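Local coordinates for protein putative Endoribonuclease L-PSP (Entamoeba histolytica, PDB 3M1X) that is of unproven function but belongs to the trimeric RutC (YjgF/YER057c/UK114) family and may act as a deaminase, at residues 26-31 with 86-91; 94-99 with 143-148. All coordinates share one frame; numbering follows the deposited sequence.

In the fold
From the N terminus the chain lays down strand 25-28, passes through strands 43-46, 51-59 and 64-65, and runs back along helix 70-87; contact 1 closes this loop of 54 residues, setting the first strand against the helix's C-terminal end. Strand 95-102 follows directly, and helix 108-119 and strand 125-130 come before strand 140-146 returns antiparallel to it, where contact 2 closes. The two closures are in series, neither nested nor crossed. Their centres lie about 13 Å apart and both reach the same mixed sheet. They also touch: S90 OG and T147 O, 2.7 Å apart, join the turn after helix 70-87 to the C-terminal tail.

Contact 1: 26-31 with 86-91; sequences TVVASP and EEAGSS
V28 and A88 approach to 5.8 Å between CA atoms, and S30 and E87 to 5.7 Å, where residues 28-30 pass the C-terminal turn of helix 70-87. V28 meets that turn with both methyls. CG1 lies 3.5 Å from E87 CG, on the methylene part of the glutamate, while CG2 rests 3.8 Å from A88 CB; the V28 and E87 side chains run antiparallel past one another. E87 starts with CG opposite its own backbone N (chi1 -178°) and then bends at chi2 (76°), which carries the carboxylate along the backbone of A29 and S30. This is strand-on-helix packing within the alpha/beta fold of the RutC family; from the same helix V84 also touches V28, and Y83 touches S30. G89 is the first residue to leave helical backbone angles (phi 88°), and G89 N bonds E86 O as part of a Schellman motif. Polar linkage goes through one water, which accepts from A29 N at 2.9 Å and donates to E87 OE2 at 2.7 Å, tying the carboxylate to the backbone. The same OE2 is 3.3 Å from A29 O, but both are acceptors and cannot bond directly. S30 CB touches E87 CB at 3.9 Å, while S30 OG bonds L32 N and the S30 backbone N bonds Q42 OE1.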
ATOM      1  N   THR A  26      17.561   9.181   3.353  1.00  8.60           N
ATOM      2  CA  THR A  26      18.177   9.916   2.240  1.00  8.95           C
ATOM      3  C   THR A  26      17.090  10.168   1.175  1.00  6.93           C
ATOM      4  O   THR A  26      16.418   9.230   0.721  1.00  7.88           O
ATOM      5  CB  THR A  26      19.304   9.130   1.638  1.00 10.07           C
ATOM      6  OG1 THR A  26      20.284   8.825   2.631  1.00 15.30           O
ATOM      7  CG2 THR A  26      20.003   9.923   0.546  1.00 13.67           C
ATOM      8  N   VAL A  27      16.995  11.392   0.757  1.00  6.75           N
ATOM      9  CA  VAL A  27      16.096  11.778  -0.318  1.00  7.02           C
ATOM     10  C   VAL A  27      16.687  11.410  -1.643  1.00  7.49           C
ATOM     11  O   VAL A  27      17.872  11.729  -1.929  1.00  8.40           O
ATOM     12  CB  VAL A  27      15.827  13.298  -0.240  1.00  7.26           C
ATOM     13  CG1 VAL A  27      15.045  13.778  -1.410  1.00  9.41           C
ATOM     14  CG2 VAL A  27      15.053  13.615   1.048  1.00  9.85           C
ATOM     15  N   VAL A  28      15.916  10.795  -2.521  1.00  6.02           N
ATOM     16  CA  VAL A  28      16.289  10.452  -3.891  1.00  6.08           C
ATOM     17  C   VAL A  28      15.622  11.466  -4.791  1.00  6.33           C
ATOM     18  O   VAL A  28      14.415  11.656  -4.737  1.00  6.80           O
ATOM     19  CB  VAL A  28      15.793   9.036  -4.177  1.00  6.20           C
ATOM     20  CG1 VAL A  28      16.184   8.635  -5.675  1.00  7.59           C
ATOM     21  CG2 VAL A  28      16.388   8.023  -3.206  1.00  7.53           C
ATOM     22  N   ALA A  29      16.418  12.115  -5.678  1.00  6.99           N
ATOM     23  CA  ALA A  29      15.881  13.097  -6.615  1.00  7.85           C
ATOM     24  C   ALA A  29      16.613  12.885  -7.944  1.00  8.64           C
ATOM     25  O   ALA A  29      17.672  13.482  -8.191  1.00 13.01           O
ATOM     26  CB  ALA A  29      16.100  14.502  -6.073  1.00  9.64           C
ATOM     27  N   SER A  30      16.111  12.085  -8.819  1.00  7.50           N
ATOM     28  CA  SER A  30      16.642  11.947 -10.150  1.00  7.51           C
ATOM     29  C   SER A  30      16.229  13.110 -11.032  1.00  7.24           C
ATOM     30  O   SER A  30      15.056  13.470 -11.108  1.00  8.63           O
ATOM     31  CB  SER A  30      16.028  10.711 -10.772  1.00  8.08           C
ATOM     32  OG  SER A  30      16.325  10.630 -12.163  1.00  8.20           O
ATOM     33  N   PRO A  31      17.150  13.597 -11.886  1.00  7.62           N
ATOM     34  CA  PRO A  31      16.799  14.665 -12.821  1.00  8.51           C
ATOM     35  C   PRO A  31      16.077  14.131 -14.007  1.00  8.08           C
ATOM     36  O   PRO A  31      15.638  14.896 -14.889  1.00  9.19           O
ATOM     37  CB  PRO A  31      18.158  15.196 -13.270  1.00 11.51           C
ATOM     38  CG  PRO A  31      19.074  14.000 -13.190  1.00 11.22           C
ATOM     39  CD  PRO A  31      18.585  13.263 -11.926  1.00  9.54           C
ATOM     40  N   GLU A  86      17.475   3.678 -10.057  1.00  5.63           N
ATOM     41  CA  GLU A  86      18.881   3.874 -10.354  1.00  7.25           C
ATOM     42  C   GLU A  86      19.490   4.968  -9.524  1.00  5.30           C
ATOM     43  O   GLU A  86      20.614   4.819  -9.034  1.00  6.74           O
ATOM     44  CB  GLU A  86      19.089   4.223 -11.865  1.00  8.12           C
ATOM     45  CG  GLU A  86      18.876   3.107 -12.809  1.00 10.87           C
ATOM     46  CD  GLU A  86      18.922   3.468 -14.259  1.00 13.26           C
ATOM     47  OE1 GLU A  86      18.708   4.703 -14.600  1.00 16.55           O
ATOM     48  OE2 GLU A  86      19.041   2.571 -15.042  1.00 16.52           O
ATOM     49  N   GLU A  87      18.783   6.081  -9.373  1.00  5.91           N
ATOM     50  CA  GLU A  87      19.310   7.210  -8.594  1.00  5.59           C
ATOM     51  C   GLU A  87      19.551   6.856  -7.181  1.00  5.92           C
ATOM     52  O   GLU A  87      20.440   7.383  -6.529  1.00  6.70           O
ATOM     53  CB  GLU A  87      18.292   8.349  -8.675  1.00  6.35           C
ATOM     54  CG  GLU A  87      18.688   9.618  -7.966  1.00  6.23           C
ATOM     55  CD  GLU A  87      19.718  10.451  -8.671  1.00  7.11           C
ATOM     56  OE1 GLU A  87      19.947  10.213  -9.874  1.00  8.02           O
ATOM     57  OE2 GLU A  87      20.230  11.402  -8.076  1.00  8.85           O
ATOM     58  N   ALA A  88      18.750   5.922  -6.640  1.00  5.69           N
ATOM     59  CA  ALA A  88      18.847   5.485  -5.278  1.00  6.63           C
ATOM     60  C   ALA A  88      19.991   4.502  -5.047  1.00  7.79           C
ATOM     61  O   ALA A  88      20.223   4.108  -3.906  1.00  9.84           O
ATOM     62  CB  ALA A  88      17.540   4.802  -4.846  1.00  7.86           C
ATOM     63  N   GLY A  89      20.623   4.022  -6.109  1.00  7.12           N
ATOM     64  CA  GLY A  89      21.581   2.911  -5.942  1.00  8.32           C
ATOM     65  C   GLY A  89      20.965   1.549  -6.012  1.00  7.78           C
ATOM     66  O   GLY A  89      21.624   0.588  -5.656  1.00 10.60           O
ATOM     67  N   SER A  90      19.736   1.474  -6.478  1.00  6.57           N
ATOM     68  CA  SER A  90      18.996   0.229  -6.658  1.00  6.50           C
ATOM     69  C   SER A  90      18.811  -0.102  -8.134  1.00  7.28           C
ATOM     70  O   SER A  90      19.559   0.437  -8.987  1.00  7.92           O
ATOM     71  CB  SER A  90      17.712   0.320  -5.829  1.00  6.66           C
ATOM     72  OG  SER A  90      17.026  -0.916  -5.818  1.00  7.37           O
ATOM     73  N   SER A  91      17.848  -0.918  -8.482  1.00  6.95           N
ATOM     74  CA  SER A  91      17.629  -1.368  -9.834  1.00  7.39           C
ATOM     75  C   SER A  91      16.242  -1.999  -9.909  1.00  6.63           C
ATOM     76  O   SER A  91      15.672  -2.366  -8.893  1.00  6.60           O
ATOM     77  CB  SER A  91      18.658  -2.353 -10.239  1.00  8.60           C
ATOM     78  OG  SER A  91      18.460  -3.580  -9.532  1.00  9.50           O
TER
HETATM   79  O   HOH W   1      19.307  12.051  -5.607  1.00  9.78           O

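Contact 2: 94-99 with 143-148; sequences KVVKTT and ECIATL
V95 CG1 packs on C144 CB at 3.9 Å, and V95 CG2 reaches A146 CB at 4.2 Å; T98 CG2 adds its methyl to C144 CB on this face, where L85 of helix 70-87 packs on V95 and A146. Strands 95-99 and 143-146 run antiparallel (156°) with a classic beta bulge: V96 and K97 both face I145, whose O accepts from V96 N at 2.8 Å, in the carbonyl plane, and more weakly from K97 N. In return I145 N gives a nearly linear bond to K97 O, 2.9 Å long. Beyond it T99 and E143 form a hydrogen-bonded pair. On the face of K97, T99 and I145, the side chains of T99 and E143 run side by side. The K97 chain bends at chi2 (68°) and chi4 (54°), which lets NZ bond T98 O from above the carbonyl plane. Between subunits, K97 NZ forms a salt bridge with E143 OE1 of the second subunit, while E143 OE1 receives K97 NZ of the third; this sheet face thus helps close the trimer. Toward the C terminus T147 N bonds K94 O, and the T147 and K94 side chains cross nearly at right angles, with T147 CG2 by K94 CB. The extended K94 chain then follows the tail to the terminal carboxylate, where K94 NZ donates to L148 O at 2.8 Å from above the carbonyl plane, while T147 OG1 donates to L148 OXT at 2.8 Å.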
ATOM      1  N   LYS A  94      16.114  -5.327  -8.202  1.00  6.82           N
ATOM      2  CA  LYS A  94      16.095  -5.258  -6.746  1.00  7.54           C
ATOM      3  C   LYS A  94      14.749  -4.876  -6.172  1.00  5.76           C
ATOM      4  O   LYS A  94      14.612  -4.687  -4.966  1.00  6.67           O
ATOM      5  CB  LYS A  94      17.215  -4.352  -6.271  1.00  7.24           C
ATOM      6  CG  LYS A  94      18.600  -4.979  -6.386  1.00  8.46           C
ATOM      7  CD  LYS A  94      19.691  -4.014  -6.007  1.00 10.71           C
ATOM      8  CE  LYS A  94      21.085  -4.684  -6.075  1.00 14.51           C
ATOM      9  NZ  LYS A  94      22.155  -3.760  -5.654  1.00 15.89           N
ATOM     10  N   VAL A  95      13.707  -4.745  -7.001  1.00  5.78           N
ATOM     11  CA  VAL A  95      12.377  -4.437  -6.549  1.00  5.19           C
ATOM     12  C   VAL A  95      11.793  -5.654  -5.846  1.00  4.92           C
ATOM     13  O   VAL A  95      11.737  -6.744  -6.430  1.00  6.35           O
ATOM     14  CB  VAL A  95      11.488  -3.928  -7.662  1.00  5.34           C
ATOM     15  CG1 VAL A  95      10.043  -3.777  -7.203  1.00  6.67           C
ATOM     16  CG2 VAL A  95      12.028  -2.621  -8.209  1.00  6.35           C
ATOM     17  N   VAL A  96      11.301  -5.473  -4.632  1.00  4.83           N
ATOM     18  CA  VAL A  96      10.695  -6.619  -3.889  0.50  4.65           C
ATOM     19  C   VAL A  96       9.213  -6.624  -4.022  1.00  5.37           C
ATOM     20  O   VAL A  96       8.630  -7.742  -4.015  1.00  6.54           O
ATOM     21  CB  VAL A  96      11.085  -6.690  -2.373  0.50  4.40           C
ATOM     22  CG1 VAL A  96      12.577  -6.794  -2.285  0.50  4.59           C
ATOM     23  CG2 VAL A  96      10.517  -5.535  -1.500  0.50  4.82           C
ATOM     24  N   LYS A  97       8.550  -5.493  -4.147  1.00  4.79           N
ATOM     25  CA  LYS A  97       7.100  -5.414  -4.113  1.00  5.30           C
ATOM     26  C   LYS A  97       6.690  -4.179  -4.863  1.00  5.02           C
ATOM     27  O   LYS A  97       7.269  -3.114  -4.675  1.00  5.71           O
ATOM     28  CB  LYS A  97       6.641  -5.320  -2.620  1.00  7.44           C
ATOM     29  CG  LYS A  97       5.219  -4.935  -2.332  1.00  7.77           C
ATOM     30  CD  LYS A  97       4.253  -5.991  -2.770  1.00  9.30           C
ATOM     31  CE  LYS A  97       2.764  -5.728  -2.281  1.00  7.89           C
ATOM     32  NZ  LYS A  97       2.335  -4.386  -2.710  1.00  8.20           N
ATOM     33  N   THR A  98       5.624  -4.265  -5.657  1.00  4.82           N
ATOM     34  CA  THR A  98       4.969  -3.130  -6.279  1.00  4.81           C
ATOM     35  C   THR A  98       3.493  -3.094  -5.927  1.00  4.92           C
ATOM     36  O   THR A  98       2.920  -4.103  -5.539  1.00  5.26           O
ATOM     37  CB  THR A  98       5.113  -3.178  -7.805  1.00  5.87           C
ATOM     38  OG1 THR A  98       4.302  -4.234  -8.284  1.00  6.79           O
ATOM     39  CG2 THR A  98       6.537  -3.331  -8.277  1.00  6.08           C
ATOM     40  N   THR A  99       2.925  -1.923  -6.083  1.00  5.04           N
ATOM     41  CA  THR A  99       1.508  -1.750  -6.036  1.00  5.75           C
ATOM     42  C   THR A  99       1.140  -0.974  -7.294  1.00  5.43           C
ATOM     43  O   THR A  99       1.708   0.103  -7.562  1.00  6.28           O
ATOM     44  CB  THR A  99       1.008  -1.036  -4.782  1.00  6.44           C
ATOM     45  OG1 THR A  99       1.503  -1.752  -3.648  1.00  7.09           O
ATOM     46  CG2 THR A  99      -0.526  -1.014  -4.732  1.00  7.74           C
ATOM     47  N   GLU A 143       3.773   2.337  -7.456  1.00  5.85           N
ATOM     48  CA  GLU A 143       4.765   2.511  -6.372  1.00  5.43           C
ATOM     49  C   GLU A 143       5.504   1.219  -6.139  1.00  4.99           C
ATOM     50  O   GLU A 143       5.087   0.134  -6.592  1.00  5.36           O
ATOM     51  CB  GLU A 143       4.105   2.979  -5.086  1.00  5.53           C
ATOM     52  CG  GLU A 143       3.031   1.997  -4.581  1.00  6.17           C
ATOM     53  CD  GLU A 143       2.425   2.345  -3.307  1.00  6.43           C
ATOM     54  OE1 GLU A 143       2.691   3.303  -2.659  1.00  7.92           O
ATOM     55  OE2 GLU A 143       1.498   1.553  -2.887  1.00 10.40           O
ATOM     56  N   CYS A 144       6.617   1.264  -5.428  1.00  4.66           N
ATOM     57  CA  CYS A 144       7.356   0.028  -5.092  1.00  4.91           C
ATOM     58  C   CYS A 144       8.256   0.199  -3.903  1.00  4.65           C
ATOM     59  O   CYS A 144       8.535   1.318  -3.474  1.00  5.60           O
ATOM     60  CB  CYS A 144       8.113  -0.454  -6.318  1.00  5.72           C
ATOM     61  SG  CYS A 144       9.624   0.451  -6.697  1.00  8.50           S
ATOM     62  N   ILE A 145       8.726  -0.941  -3.406  1.00  4.86           N
ATOM     63  CA  ILE A 145       9.795  -0.990  -2.450  0.50  5.04           C
ATOM     64  C   ILE A 145      10.866  -1.877  -3.006  1.00  4.47           C
ATOM     65  O   ILE A 145      10.605  -2.905  -3.641  1.00  5.15           O
ATOM     66  CB  ILE A 145       9.358  -1.473  -1.033  0.50  5.98           C
ATOM     67  CG1 ILE A 145      10.528  -1.345  -0.011  0.50  7.09           C
ATOM     68  CG2 ILE A 145       8.825  -2.875  -1.094  0.50  8.30           C
ATOM     69  CD1 ILE A 145      10.185  -1.914   1.325  0.50 11.78           C
ATOM     70  N   ALA A 146      12.111  -1.476  -2.812  1.00  5.33           N
ATOM     71  CA  ALA A 146      13.273  -2.159  -3.334  1.00  4.91           C
ATOM     72  C   ALA A 146      14.330  -2.245  -2.293  1.00  5.24           C
ATOM     73  O   ALA A 146      14.326  -1.561  -1.254  1.00  5.91           O
ATOM     74  CB  ALA A 146      13.818  -1.447  -4.578  1.00  6.29           C
ATOM     75  N   THR A 147      15.348  -3.099  -2.520  1.00  6.46           N
ATOM     76  CA  THR A 147      16.540  -3.144  -1.721  1.00  6.59           C
ATOM     77  C   THR A 147      17.664  -2.418  -2.423  1.00  6.41           C
ATOM     78  O   THR A 147      17.764  -2.366  -3.615  1.00  7.17           O
ATOM     79  CB  THR A 147      16.952  -4.576  -1.375  1.00  7.39           C
ATOM     80  OG1 THR A 147      18.030  -4.605  -0.474  1.00  8.77           O
ATOM     81  CG2 THR A 147      17.269  -5.430  -2.608  1.00  9.21           C
ATOM     82  N   LEU A 148      18.571  -1.905  -1.616  1.00  7.35           N
ATOM     83  CA  LEU A 148      19.915  -1.563  -2.062  1.00  8.97           C
ATOM     84  C   LEU A 148      20.694  -2.810  -2.402  1.00  9.88           C
ATOM     85  O   LEU A 148      21.747  -2.668  -3.108  1.00 11.83           O
ATOM     86  CB  LEU A 148      20.672  -0.730  -1.017  1.00  9.82           C
ATOM     87  CG  LEU A 148      20.107   0.662  -0.750  1.00 10.76           C
ATOM     88  CD1 LEU A 148      20.989   1.322   0.352  1.00 13.56           C
ATOM     89  CD2 LEU A 148      19.992   1.498  -1.948  1.00 11.65           C
ATOM     90  OXT LEU A 148      20.314  -3.909  -1.952  1.00 10.60           O
TER